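Bifunctional cytochrome P450/NADPH--P450 reductase (PDB 7F3H) probably hydroxylates organic substrates at a heme iron, drawing electrons from NADPH through a reductase fused to its P450 domain. Local coordinates at residues 6-11 / 349-354; 68-73 / 341-346; 324-329 / 395-400. One frame throughout, in Å; residues are numbered along the deposited sequence.

Contact 1: 6-11 / 349-354; sequences APIPSP and YEIRKG
The proline-rich arm at the N terminus of this P450 lies beside a short beta hairpin, where A6, I8 and P9 gather round the ring of Y349 at the head of strand 349-351. It illustrates how a segment without regular structure can be packed against a strand largely through one aromatic residue. Y349 carries its CG beside the backbone N, anti to the carbonyl carbon (chi1 -58°), which sends the ring alongside the arm. The CD1-CE1 side of that ring does the touching. The CB of A6 approaches Y349 CE1 at 3.9 Å, and the P9 side chain, which crosses that of Y349 at about a right angle, brings its CD to 4.0 Å from the same CE1. Backbone carbonyls share this flank: A6 O lies 3.5 Å from Y349 CD1, while P7 O sits at the ring edge, near its plane, 3.7 Å from Y349 CE1.

Strand 349-351 pairs antiparallel with 343-345, and the arm meets this hairpin without forming any hydrogen bond to 349-354 itself; the nearby backbone bond of A6 goes to K348, one residue ahead of the strand. Further along, I8 extends its side chain along Y349 toward I351. Its CG1 passes Y349 CD1 at 4.1 Å, and the extended chain beyond (chi2 171°) delivers CD1 to the methyl end of I351, with 3.9 Å between the two CD1 atoms and the side chains crossing at about a right angle. The same I8 methyl lies 3.7 Å from E350 O. L43 of strand 43-48 touches both I8 and Y349, adding the outer strand of the five-strand sheet to the apolar cluster. Beyond P9 the arm follows that strand, S10 OG being hydrogen-bonded to Q45 O.

Contact 2: 68-73 / 341-346; sequences ERRFQK and QDEVIG. With HEM (protoporphyrin IX containing Fe), chain E.
R70 and E343 join the approach to strand 71-72, an outermost strand of the five-strand sheet of the P450 fold, to the two-strand hairpin 343-345/349-351. The charged part is a salt bridge in which two of the three guanidinium nitrogens go to a single oxygen: R70 NE lies 2.7 Å and R70 NH2 2.9 Å from E343 OE1. The oxygen sits in the guanidinium plane, but both donors come to it from one face of the carboxylate, and the two planes stand 54° apart. A bend in E343 (chi2 -71°) folds its carboxylate back alongside R70 CB and CG. R70 NH1 has a second acidic partner, E64 of helix 59-65. With an alanine here, E343 OE1 would probably lose both donors and E64 this basic partner.

The apolar part centres on F71, whose CZ lies 3.6 Å from I345 CG2 and equally near E343 CB. I351 of the hairpin also touches F71 and I345.

The third interaction is with the cofactor. The extended chain of K73 carries its ammonium to a heme propionate, K73 NZ donating to HEM O1D at 3.2 Å.

Contact 3: 324-329 / 395-400; sequences EALRFW and YKPFGN. With HEM (protoporphyrin IX containing Fe), chain E.
This is a buried, largely apolar contact between the end of helix 317-329 and the loop that packs on one face of the heme, with L326 and R327 facing Y395, P397 and F398. L326 divides its work among three residues of the loop and the heme. Its CB meets Y395 OH at 3.7 Å and P397 CB at 4.1 Å. Of its two methyls, CD1 comes to 3.4 Å from F398 CE2, the side chains crossing at about a right angle, whereas CD2 goes to the vinyl carbon CBC of the heme. F398 in turn extends to the porphyrin, its CE1 3.6 Å from HEM C3C.

Y395 stands with its ring edge toward the backbone N of R327 and its CE1 3.9 Å from R327 CB; P397 CD lies over the centre of one ring face. The hydroxyl is hydrogen-bonded to D323 O, which ties the loop to the helix backbone.

A bend at chi3 (72°) turns the R327 guanidinium back to E324: R327 NE binds E324 OE1 at 2.8 Å and NH2 binds OE2, both on the syn side but tilted about 30° out of the carboxylate plane. R327 NH1 is hydrogen-bonded to H365 O, and R381 forms a second salt bridge to E324. Such an E-x-x-R pair joined by a downstream arginine is the conserved P450 triad, and F398 opens the heme-binding signature loop whose C405 is, as in relatives, probably the iron ligand.

Contact 3 lies in the interior, its centre about 10 Å from that of the chain, while contacts 1 and 2 sit toward the periphery at about 29 and 25 Å. Contacts 1 and 2 share one hairpin: I351 N and E343 O lie 2.8 Å apart, a probable hydrogen bond between its strands, so the N-terminal arm and the region of strand 71-72 are attached to neighbouring strands. Their chemistry differs, aliphatic and aromatic in contact 1 but led by a partly exposed ion pair in contact 2. Contacts 2 and 3 both touch the heme: 68-73 supplies a charge to a propionate, whereas 324-329 and 395-400 make mainly apolar contacts with the porphyrin and its vinyl group.

Contact 1: 6-11 / 349-354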
loop_
_atom_site.group_PDB
_atom_site.type_symbol
_atom_site.label_atom_id
_atom_site.label_comp_id
_atom_site.label_asym_id
_atom_site.label_seq_id
_atom_site.Cartn_x
_atom_site.Cartn_y
_atom_site.Cartn_z
ATOM N N ALA A 6 18.187 28.297 -10.241
ATOM C CA ALA A 6 16.911 28.457 -10.933
ATOM C C ALA A 6 15.739 28.343 -9.965
ATOM O O ALA A 6 15.745 27.466 -9.089
ATOM C CB ALA A 6 16.744 27.415 -12.043
ATOM N N PRO A 7 14.726 29.201 -10.095
ATOM C CA PRO A 7 13.525 29.048 -9.254
ATOM C C PRO A 7 12.770 27.781 -9.641
ATOM O O PRO A 7 12.690 27.418 -10.816
ATOM C CB PRO A 7 12.699 30.307 -9.557
ATOM C CG PRO A 7 13.159 30.729 -10.937
ATOM C CD PRO A 7 14.622 30.341 -11.029
ATOM N N ILE A 8 12.298 27.059 -8.629
ATOM C CA ILE A 8 11.487 25.871 -8.900
ATOM C C ILE A 8 10.225 26.300 -9.640
ATOM O O ILE A 8 9.548 27.256 -9.209
ATOM C CB ILE A 8 11.144 25.144 -7.588
ATOM C CG1 ILE A 8 12.423 24.616 -6.930
ATOM C CG2 ILE A 8 10.148 24.029 -7.843
ATOM C CD1 ILE A 8 12.229 24.073 -5.553
ATOM N N PRO A 9 9.879 25.679 -10.763
ATOM C CA PRO A 9 8.684 26.115 -11.491
ATOM C C PRO A 9 7.448 26.072 -10.601
ATOM O O PRO A 9 7.323 25.226 -9.708
ATOM C CB PRO A 9 8.580 25.114 -12.652
ATOM C CG PRO A 9 10.009 24.569 -12.818
ATOM C CD PRO A 9 10.584 24.571 -11.429
ATOM N N SER A 10 6.532 27.014 -10.857
ATOM C CA SER A 10 5.295 27.139 -10.122
ATOM C C SER A 10 4.153 27.601 -11.031
ATOM O O SER A 10 4.355 28.500 -11.858
ATOM C CB SER A 10 5.479 28.096 -8.940
ATOM O OG SER A 10 4.471 27.868 -7.960
ATOM N N PRO A 11 2.969 26.992 -10.941
ATOM C CA PRO A 11 1.844 27.385 -11.818
ATOM C C PRO A 11 1.342 28.770 -11.448
ATOM O O PRO A 11 1.549 29.240 -10.319
ATOM C CB PRO A 11 0.771 26.328 -11.506
ATOM C CG PRO A 11 1.478 25.260 -10.787
ATOM C CD PRO A 11 2.569 25.908 -10.032
ATOM N N TYR A 349 18.282 23.634 -8.656
ATOM C CA TYR A 349 17.139 23.853 -7.772
ATOM C C TYR A 349 17.542 23.674 -6.313
ATOM O O TYR A 349 18.042 22.608 -5.934
ATOM C CB TYR A 349 16.018 22.880 -8.132
ATOM C CG TYR A 349 15.544 22.986 -9.559
ATOM C CD1 TYR A 349 14.989 24.174 -10.050
ATOM C CD2 TYR A 349 15.669 21.909 -10.429
ATOM C CE1 TYR A 349 14.547 24.267 -11.352
ATOM C CE2 TYR A 349 15.229 21.995 -11.741
ATOM C CZ TYR A 349 14.666 23.168 -12.203
ATOM O OH TYR A 349 14.228 23.238 -13.527
ATOM N N GLU A 350 17.304 24.700 -5.488
ATOM C CA GLU A 350 17.657 24.626 -4.071
ATOM C C GLU A 350 16.524 24.006 -3.271
ATOM O O GLU A 350 15.358 24.280 -3.536
ATOM C CB GLU A 350 18.008 25.981 -3.474
ATOM C CG GLU A 350 18.690 25.787 -2.112
ATOM C CD GLU A 350 18.969 27.076 -1.374
ATOM O OE1 GLU A 350 19.453 28.041 -2.009
ATOM O OE2 GLU A 350 18.707 27.113 -0.149
ATOM N N ILE A 351 16.871 23.080 -2.389
ATOM C CA ILE A 351 15.970 22.507 -1.397
ATOM C C ILE A 351 16.576 22.785 -0.032
ATOM O O ILE A 351 17.612 22.214 0.316
ATOM C CB ILE A 351 15.763 21.003 -1.614
ATOM C CG1 ILE A 351 15.503 20.713 -3.108
ATOM C CG2 ILE A 351 14.655 20.484 -0.688
ATOM C CD1 ILE A 351 14.233 21.360 -3.693
ATOM N N ARG A 352 15.943 23.663 0.739
ATOM C CA ARG A 352 16.468 24.068 2.041
ATOM C C ARG A 352 16.382 22.951 3.074
ATOM O O ARG A 352 15.511 22.078 3.012
ATOM C CB ARG A 352 15.717 25.295 2.535
ATOM C CG ARG A 352 15.890 26.486 1.625
ATOM C CD ARG A 352 15.116 27.664 2.149
ATOM N NE ARG A 352 15.799 28.900 1.800
ATOM C CZ ARG A 352 16.811 29.420 2.481
ATOM N NH1 ARG A 352 17.267 28.822 3.581
ATOM N NH2 ARG A 352 17.362 30.549 2.056
ATOM N N LYS A 353 17.330 22.957 4.015
ATOM C CA LYS A 353 17.242 22.044 5.146
ATOM C C LYS A 353 15.833 22.041 5.725
ATOM O O LYS A 353 15.261 23.096 6.017
ATOM C CB LYS A 353 18.260 22.427 6.221
ATOM C CG LYS A 353 18.443 21.345 7.275
ATOM C CD LYS A 353 19.251 21.811 8.474
ATOM C CE LYS A 353 19.678 20.625 9.331
ATOM N NZ LYS A 353 20.080 21.005 10.715
ATOM N N GLY A 354 15.273 20.839 5.882
ATOM C CA GLY A 354 13.946 20.648 6.423
ATOM C C GLY A 354 12.813 20.725 5.423
ATOM O O GLY A 354 11.719 20.239 5.722
#

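Contact 2: 68-73 / 341-346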
loop_
_atom_site.group_PDB
_atom_site.type_symbol
_atom_site.label_atom_id
_atom_site.label_comp_id
_atom_site.label_asym_id
_atom_site.label_seq_id
_atom_site.Cartn_x
_atom_site.Cartn_y
_atom_site.Cartn_z
ATOM N N GLU A 68 19.938 8.662 0.391
ATOM C CA GLU A 68 19.656 8.815 1.809
ATOM C C GLU A 68 20.756 9.586 2.536
ATOM O O GLU A 68 20.597 9.890 3.718
ATOM C CB GLU A 68 19.442 7.444 2.459
ATOM C CG GLU A 68 18.039 6.881 2.213
ATOM C CD GLU A 68 17.731 5.561 2.948
ATOM O OE1 GLU A 68 18.455 4.559 2.761
ATOM O OE2 GLU A 68 16.724 5.517 3.686
ATOM N N ARG A 69 21.868 9.914 1.866
ATOM C CA ARG A 69 22.820 10.856 2.451
ATOM C C ARG A 69 22.325 12.300 2.383
ATOM O O ARG A 69 22.789 13.138 3.161
ATOM C CB ARG A 69 24.184 10.715 1.761
ATOM C CG ARG A 69 24.768 9.291 1.894
ATOM C CD ARG A 69 25.891 8.989 0.876
ATOM N NE ARG A 69 25.416 9.190 -0.484
ATOM C CZ ARG A 69 26.189 9.304 -1.564
ATOM N NH1 ARG A 69 27.511 9.218 -1.471
ATOM N NH2 ARG A 69 25.624 9.508 -2.750
ATOM N N ARG A 70 21.358 12.595 1.513
ATOM C CA ARG A 70 20.897 13.952 1.215
ATOM C C ARG A 70 19.455 14.204 1.624
ATOM O O ARG A 70 19.106 15.322 2.036
ATOM C CB ARG A 70 21.072 14.231 -0.271
ATOM C CG ARG A 70 22.489 13.969 -0.719
ATOM C CD ARG A 70 22.646 14.063 -2.228
ATOM N NE ARG A 70 22.366 15.413 -2.710
ATOM C CZ ARG A 70 22.209 15.732 -3.990
ATOM N NH1 ARG A 70 22.313 14.795 -4.928
ATOM N NH2 ARG A 70 21.928 16.986 -4.325
ATOM N N PHE A 71 18.581 13.208 1.475
ATOM C CA PHE A 71 17.203 13.353 1.878
ATOM C C PHE A 71 16.793 12.087 2.608
ATOM O O PHE A 71 17.277 11.003 2.294
ATOM C CB PHE A 71 16.303 13.606 0.681
ATOM C CG PHE A 71 16.784 14.707 -0.219
ATOM C CD1 PHE A 71 17.760 14.460 -1.185
ATOM C CD2 PHE A 71 16.247 15.981 -0.119
ATOM C CE1 PHE A 71 18.206 15.469 -2.028
ATOM C CE2 PHE A 71 16.686 16.994 -0.957
ATOM C CZ PHE A 71 17.658 16.736 -1.926
ATOM N N GLN A 72 15.922 12.234 3.609
ATOM C CA GLN A 72 15.404 11.071 4.320
ATOM C C GLN A 72 13.955 11.303 4.698
ATOM O O GLN A 72 13.513 12.444 4.856
ATOM C CB GLN A 72 16.209 10.747 5.592
ATOM C CG GLN A 72 17.577 10.201 5.301
ATOM C CD GLN A 72 18.327 9.704 6.514
ATOM O OE1 GLN A 72 17.777 9.532 7.622
ATOM N NE2 GLN A 72 19.616 9.451 6.308
ATOM N N LYS A 73 13.243 10.172 4.871
ATOM C CA LYS A 73 11.906 10.170 5.450
ATOM C C LYS A 73 11.965 10.694 6.875
ATOM O O LYS A 73 12.798 10.289 7.690
ATOM C CB LYS A 73 11.294 8.782 5.463
ATOM C CG LYS A 73 10.011 8.733 6.281
ATOM C CD LYS A 73 9.309 7.399 6.137
ATOM C CE LYS A 73 8.259 7.166 7.245
ATOM N NZ LYS A 73 7.445 5.967 6.895
ATOM N N GLN A 341 20.268 18.677 4.779
ATOM C CA GLN A 341 21.000 19.926 4.711
ATOM C C GLN A 341 20.424 20.726 3.555
ATOM O O GLN A 341 19.583 20.240 2.798
ATOM C CB GLN A 341 22.498 19.676 4.490
ATOM C CG GLN A 341 23.192 19.039 5.656
ATOM C CD GLN A 341 22.981 19.816 6.971
ATOM O OE1 GLN A 341 22.767 19.216 8.034
ATOM N NE2 GLN A 341 23.032 21.161 6.896
ATOM N N ASP A 342 20.845 21.977 3.429
ATOM C CA ASP A 342 20.609 22.677 2.178
ATOM C C ASP A 342 21.182 21.863 1.023
ATOM O O ASP A 342 22.345 21.461 1.053
ATOM C CB ASP A 342 21.235 24.070 2.230
ATOM C CG ASP A 342 20.531 24.972 3.228
ATOM O OD1 ASP A 342 19.427 24.592 3.693
ATOM O OD2 ASP A 342 21.056 26.055 3.542
ATOM N N GLU A 343 20.359 21.621 0.001
ATOM C CA GLU A 343 20.712 20.768 -1.126
ATOM C C GLU A 343 20.409 21.502 -2.425
ATOM O O GLU A 343 19.602 22.432 -2.472
ATOM C CB GLU A 343 19.939 19.448 -1.132
ATOM C CG GLU A 343 20.395 18.448 -0.103
ATOM C CD GLU A 343 21.738 17.830 -0.408
ATOM O OE1 GLU A 343 22.189 17.839 -1.579
ATOM O OE2 GLU A 343 22.359 17.337 0.550
ATOM N N VAL A 344 21.081 21.070 -3.485
ATOM C CA VAL A 344 20.851 21.565 -4.826
ATOM C C VAL A 344 20.714 20.342 -5.714
ATOM O O VAL A 344 21.640 19.525 -5.811
ATOM C CB VAL A 344 21.988 22.495 -5.287
ATOM C CG1 VAL A 344 21.881 22.854 -6.764
ATOM C CG2 VAL A 344 21.999 23.754 -4.428
ATOM N N ILE A 345 19.543 20.183 -6.314
ATOM C CA ILE A 345 19.261 19.058 -7.194
ATOM C C ILE A 345 19.162 19.595 -8.611
ATOM O O ILE A 345 18.815 20.770 -8.832
ATOM C CB ILE A 345 17.988 18.285 -6.785
ATOM C CG1 ILE A 345 16.716 19.105 -7.041
ATOM C CG2 ILE A 345 18.099 17.818 -5.345
ATOM C CD1 ILE A 345 15.480 18.453 -6.494
ATOM N N GLY A 346 19.534 18.734 -9.573
ATOM C CA GLY A 346 19.564 19.072 -10.981
ATOM C C GLY A 346 20.573 20.132 -11.346
ATOM O O GLY A 346 20.545 20.662 -12.462
HETATM C CHA HEM E . 6.481 1.056 4.053
HETATM C CHB HEM E . 4.331 -2.899 5.882
HETATM C CHC HEM E . 2.017 -3.574 1.646
HETATM C CHD HEM E . 3.941 0.534 -0.066
HETATM C C1A HEM E . 6.106 0.046 4.904
HETATM C C2A HEM E . 6.520 -0.083 6.285
HETATM C C3A HEM E . 5.965 -1.192 6.799
HETATM C C4A HEM E . 5.108 -1.762 5.771
HETATM C CMA HEM E . 6.147 -1.727 8.242
HETATM C CAA HEM E . 7.530 0.854 6.967
HETATM C CBA HEM E . 8.919 0.226 6.802
HETATM C CGA HEM E . 10.008 1.028 7.514
HETATM O O1A HEM E . 10.824 0.366 8.212
HETATM O O2A HEM E . 10.047 2.296 7.514
HETATM C C1B HEM E . 3.547 -3.461 4.895
HETATM C C2B HEM E . 2.783 -4.698 4.993
HETATM C C3B HEM E . 2.192 -4.897 3.801
HETATM C C4B HEM E . 2.501 -3.764 2.949
HETATM C CMB HEM E . 2.774 -5.616 6.232
HETATM C CAB HEM E . 1.207 -5.990 3.330
HETATM C CBB HEM E . 0.670 -6.925 4.119
HETATM C C1C HEM E . 2.319 -2.515 0.805
HETATM C C2C HEM E . 1.880 -2.335 -0.585
HETATM C C3C HEM E . 2.430 -1.176 -0.997
HETATM C C4C HEM E . 3.234 -0.632 0.055
HETATM C CMC HEM E . 0.931 -3.288 -1.369
HETATM C CAC HEM E . 2.369 -0.442 -2.327
HETATM C CBC HEM E . 1.703 -0.922 -3.368
HETATM C C1D HEM E . 4.792 1.039 0.898
HETATM C C2D HEM E . 5.541 2.289 0.808
HETATM C C3D HEM E . 6.231 2.406 1.942
HETATM C C4D HEM E . 5.947 1.273 2.800
HETATM C CMD HEM E . 5.562 3.292 -0.375
HETATM C CAD HEM E . 7.146 3.572 2.269
HETATM C CBD HEM E . 6.221 4.579 2.900
HETATM C CGD HEM E . 6.924 5.868 3.162
HETATM O O1D HEM E . 6.361 6.613 4.000
HETATM O O2D HEM E . 8.010 6.143 2.556
HETATM N NA HEM E . 5.223 -0.978 4.641
HETATM N NB HEM E . 3.364 -2.928 3.642
HETATM N NC HEM E . 3.129 -1.444 1.158
HETATM N ND HEM E . 5.068 0.450 2.122
HETATM FE FE HEM E . 4.310 -1.244 2.827
#

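Contact 3: 324-329 / 395-400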
loop_
_atom_site.group_PDB
_atom_site.type_symbol
_atom_site.label_atom_id
_atom_site.label_comp_id
_atom_site.label_asym_id
_atom_site.label_seq_id
_atom_site.Cartn_x
_atom_site.Cartn_y
_atom_site.Cartn_z
ATOM N N GLU A 324 3.116 -4.157 -13.343
ATOM C CA GLU A 324 2.593 -3.085 -14.190
ATOM C C GLU A 324 1.375 -2.386 -13.560
ATOM O O GLU A 324 1.191 -1.169 -13.741
ATOM C CB GLU A 324 2.276 -3.648 -15.590
ATOM C CG GLU A 324 1.785 -2.660 -16.670
ATOM C CD GLU A 324 2.809 -1.609 -17.136
ATOM O OE1 GLU A 324 3.855 -1.405 -16.465
ATOM O OE2 GLU A 324 2.535 -0.970 -18.188
ATOM N N ALA A 325 0.539 -3.112 -12.810
ATOM C CA ALA A 325 -0.569 -2.438 -12.136
ATOM C C ALA A 325 -0.033 -1.432 -11.135
ATOM O O ALA A 325 -0.504 -0.291 -11.079
ATOM C CB ALA A 325 -1.488 -3.447 -11.448
ATOM N N LEU A 326 1.030 -1.807 -10.408
ATOM C CA LEU A 326 1.685 -0.876 -9.497
ATOM C C LEU A 326 2.364 0.264 -10.263
ATOM O O LEU A 326 2.546 1.350 -9.718
ATOM C CB LEU A 326 2.690 -1.623 -8.622
ATOM C CG LEU A 326 2.147 -2.485 -7.471
ATOM C CD1 LEU A 326 3.260 -3.173 -6.713
ATOM C CD2 LEU A 326 1.276 -1.704 -6.486
ATOM N N ARG A 327 2.743 0.057 -11.524
ATOM C CA ARG A 327 3.223 1.221 -12.270
ATOM C C ARG A 327 2.082 2.189 -12.609
ATOM O O ARG A 327 2.242 3.401 -12.467
ATOM C CB ARG A 327 3.978 0.807 -13.537
ATOM C CG ARG A 327 4.740 1.968 -14.181
ATOM C CD ARG A 327 5.490 1.523 -15.417
ATOM N NE ARG A 327 4.572 1.252 -16.516
ATOM C CZ ARG A 327 4.061 2.186 -17.311
ATOM N NH1 ARG A 327 4.387 3.461 -17.126
ATOM N NH2 ARG A 327 3.204 1.842 -18.267
ATOM N N PHE A 328 0.921 1.684 -13.066
ATOM C CA PHE A 328 -0.223 2.571 -13.314
ATOM C C PHE A 328 -0.802 3.172 -12.033
ATOM O O PHE A 328 -1.217 4.336 -12.047
ATOM C CB PHE A 328 -1.407 1.894 -14.023
ATOM C CG PHE A 328 -1.323 1.852 -15.513
ATOM C CD1 PHE A 328 -0.221 2.345 -16.185
ATOM C CD2 PHE A 328 -2.470 1.574 -16.248
ATOM C CE1 PHE A 328 -0.176 2.357 -17.573
ATOM C CE2 PHE A 328 -2.462 1.606 -17.640
ATOM C CZ PHE A 328 -1.294 1.999 -18.308
ATOM N N TRP A 329 -0.942 2.389 -10.959
ATOM C CA TRP A 329 -1.804 2.773 -9.825
ATOM C C TRP A 329 -1.182 2.348 -8.485
ATOM O O TRP A 329 -1.778 1.646 -7.676
ATOM C CB TRP A 329 -3.215 2.189 -9.996
ATOM C CG TRP A 329 -4.001 2.851 -11.102
ATOM C CD1 TRP A 329 -4.373 2.305 -12.304
ATOM C CD2 TRP A 329 -4.488 4.204 -11.106
ATOM N NE1 TRP A 329 -5.070 3.244 -13.055
ATOM C CE2 TRP A 329 -5.134 4.417 -12.344
ATOM C CE3 TRP A 329 -4.448 5.247 -10.172
ATOM C CZ2 TRP A 329 -5.735 5.628 -12.667
ATOM C CZ3 TRP A 329 -5.040 6.453 -10.498
ATOM C CH2 TRP A 329 -5.680 6.633 -11.735
ATOM N N TYR A 395 10.881 3.671 -10.635
ATOM C CA TYR A 395 9.884 2.689 -10.195
ATOM C C TYR A 395 10.023 2.499 -8.689
ATOM O O TYR A 395 10.891 1.751 -8.222
ATOM C CB TYR A 395 10.066 1.379 -10.939
ATOM C CG TYR A 395 8.978 0.368 -10.719
ATOM C CD1 TYR A 395 7.664 0.646 -11.084
ATOM C CD2 TYR A 395 9.263 -0.888 -10.178
ATOM C CE1 TYR A 395 6.646 -0.286 -10.889
ATOM C CE2 TYR A 395 8.261 -1.817 -9.989
ATOM C CZ TYR A 395 6.955 -1.504 -10.349
ATOM O OH TYR A 395 5.938 -2.398 -10.197
ATOM N N LYS A 396 9.149 3.145 -7.928
ATOM C CA LYS A 396 9.282 3.195 -6.471
ATOM C C LYS A 396 7.958 2.915 -5.750
ATOM O O LYS A 396 7.605 3.617 -4.800
ATOM C CB LYS A 396 9.813 4.573 -6.084
ATOM C CG LYS A 396 11.228 4.905 -6.569
ATOM C CD LYS A 396 12.210 3.849 -6.124
ATOM C CE LYS A 396 13.541 4.459 -5.822
ATOM N NZ LYS A 396 14.379 3.440 -5.160
ATOM N N PRO A 397 7.225 1.852 -6.125
ATOM C CA PRO A 397 5.925 1.615 -5.470
ATOM C C PRO A 397 6.069 1.119 -4.044
ATOM O O PRO A 397 5.109 1.202 -3.267
ATOM C CB PRO A 397 5.257 0.568 -6.362
ATOM C CG PRO A 397 6.368 -0.173 -6.955
ATOM C CD PRO A 397 7.578 0.754 -7.045
ATOM N N PHE A 398 7.222 0.568 -3.683
ATOM C CA PHE A 398 7.480 0.074 -2.337
ATOM C C PHE A 398 8.501 0.965 -1.625
ATOM O O PHE A 398 9.354 0.483 -0.879
ATOM C CB PHE A 398 7.907 -1.396 -2.371
ATOM C CG PHE A 398 6.803 -2.336 -2.850
ATOM C CD1 PHE A 398 5.714 -2.641 -2.026
ATOM C CD2 PHE A 398 6.823 -2.865 -4.135
ATOM C CE1 PHE A 398 4.699 -3.491 -2.457
ATOM C CE2 PHE A 398 5.802 -3.713 -4.595
ATOM C CZ PHE A 398 4.741 -4.034 -3.746
ATOM N N GLY A 399 8.451 2.286 -1.888
ATOM C CA GLY A 399 9.304 3.217 -1.174
ATOM C C GLY A 399 10.765 3.119 -1.572
ATOM O O GLY A 399 11.130 2.612 -2.638
ATOM N N ASN A 400 11.620 3.606 -0.674
ATOM C CA ASN A 400 13.020 3.823 -0.996
ATOM C C ASN A 400 13.931 3.528 0.194
ATOM O O ASN A 400 13.601 3.860 1.342
ATOM C CB ASN A 400 13.252 5.260 -1.443
ATOM C CG ASN A 400 14.668 5.486 -1.896
ATOM O OD1 ASN A 400 15.057 4.932 -2.913
ATOM N ND2 ASN A 400 15.450 6.282 -1.150
HETATM C CHA HEM E . 6.481 1.056 4.053
HETATM C CHB HEM E . 4.331 -2.899 5.882
HETATM C CHC HEM E . 2.017 -3.574 1.646
HETATM C CHD HEM E . 3.941 0.534 -0.066
HETATM C C1A HEM E . 6.106 0.046 4.904
HETATM C C2A HEM E . 6.520 -0.083 6.285
HETATM C C3A HEM E . 5.965 -1.192 6.799
HETATM C C4A HEM E . 5.108 -1.762 5.771
HETATM C CMA HEM E . 6.147 -1.727 8.242
HETATM C CAA HEM E . 7.530 0.854 6.967
HETATM C CBA HEM E . 8.919 0.226 6.802
HETATM C CGA HEM E . 10.008 1.028 7.514
HETATM O O1A HEM E . 10.824 0.366 8.212
HETATM O O2A HEM E . 10.047 2.296 7.514
HETATM C C1B HEM E . 3.547 -3.461 4.895
HETATM C C2B HEM E . 2.783 -4.698 4.993
HETATM C C3B HEM E . 2.192 -4.897 3.801
HETATM C C4B HEM E . 2.501 -3.764 2.949
HETATM C CMB HEM E . 2.774 -5.616 6.232
HETATM C CAB HEM E . 1.207 -5.990 3.330
HETATM C CBB HEM E . 0.670 -6.925 4.119
HETATM C C1C HEM E . 2.319 -2.515 0.805
HETATM C C2C HEM E . 1.880 -2.335 -0.585
HETATM C C3C HEM E . 2.430 -1.176 -0.997
HETATM C C4C HEM E . 3.234 -0.632 0.055
HETATM C CMC HEM E . 0.931 -3.288 -1.369
HETATM C CAC HEM E . 2.369 -0.442 -2.327
HETATM C CBC HEM E . 1.703 -0.922 -3.368
HETATM C C1D HEM E . 4.792 1.039 0.898
HETATM C C2D HEM E . 5.541 2.289 0.808
HETATM C C3D HEM E . 6.231 2.406 1.942
HETATM C C4D HEM E . 5.947 1.273 2.800
HETATM C CMD HEM E . 5.562 3.292 -0.375
HETATM C CAD HEM E . 7.146 3.572 2.269
HETATM C CBD HEM E . 6.221 4.579 2.900
HETATM C CGD HEM E . 6.924 5.868 3.162
HETATM O O1D HEM E . 6.361 6.613 4.000
HETATM O O2D HEM E . 8.010 6.143 2.556
HETATM N NA HEM E . 5.223 -0.978 4.641
HETATM N NB HEM E . 3.364 -2.928 3.642
HETATM N NC HEM E . 3.129 -1.444 1.158
HETATM N ND HEM E . 5.068 0.450 2.122
HETATM FE FE HEM E . 4.310 -1.244 2.827
#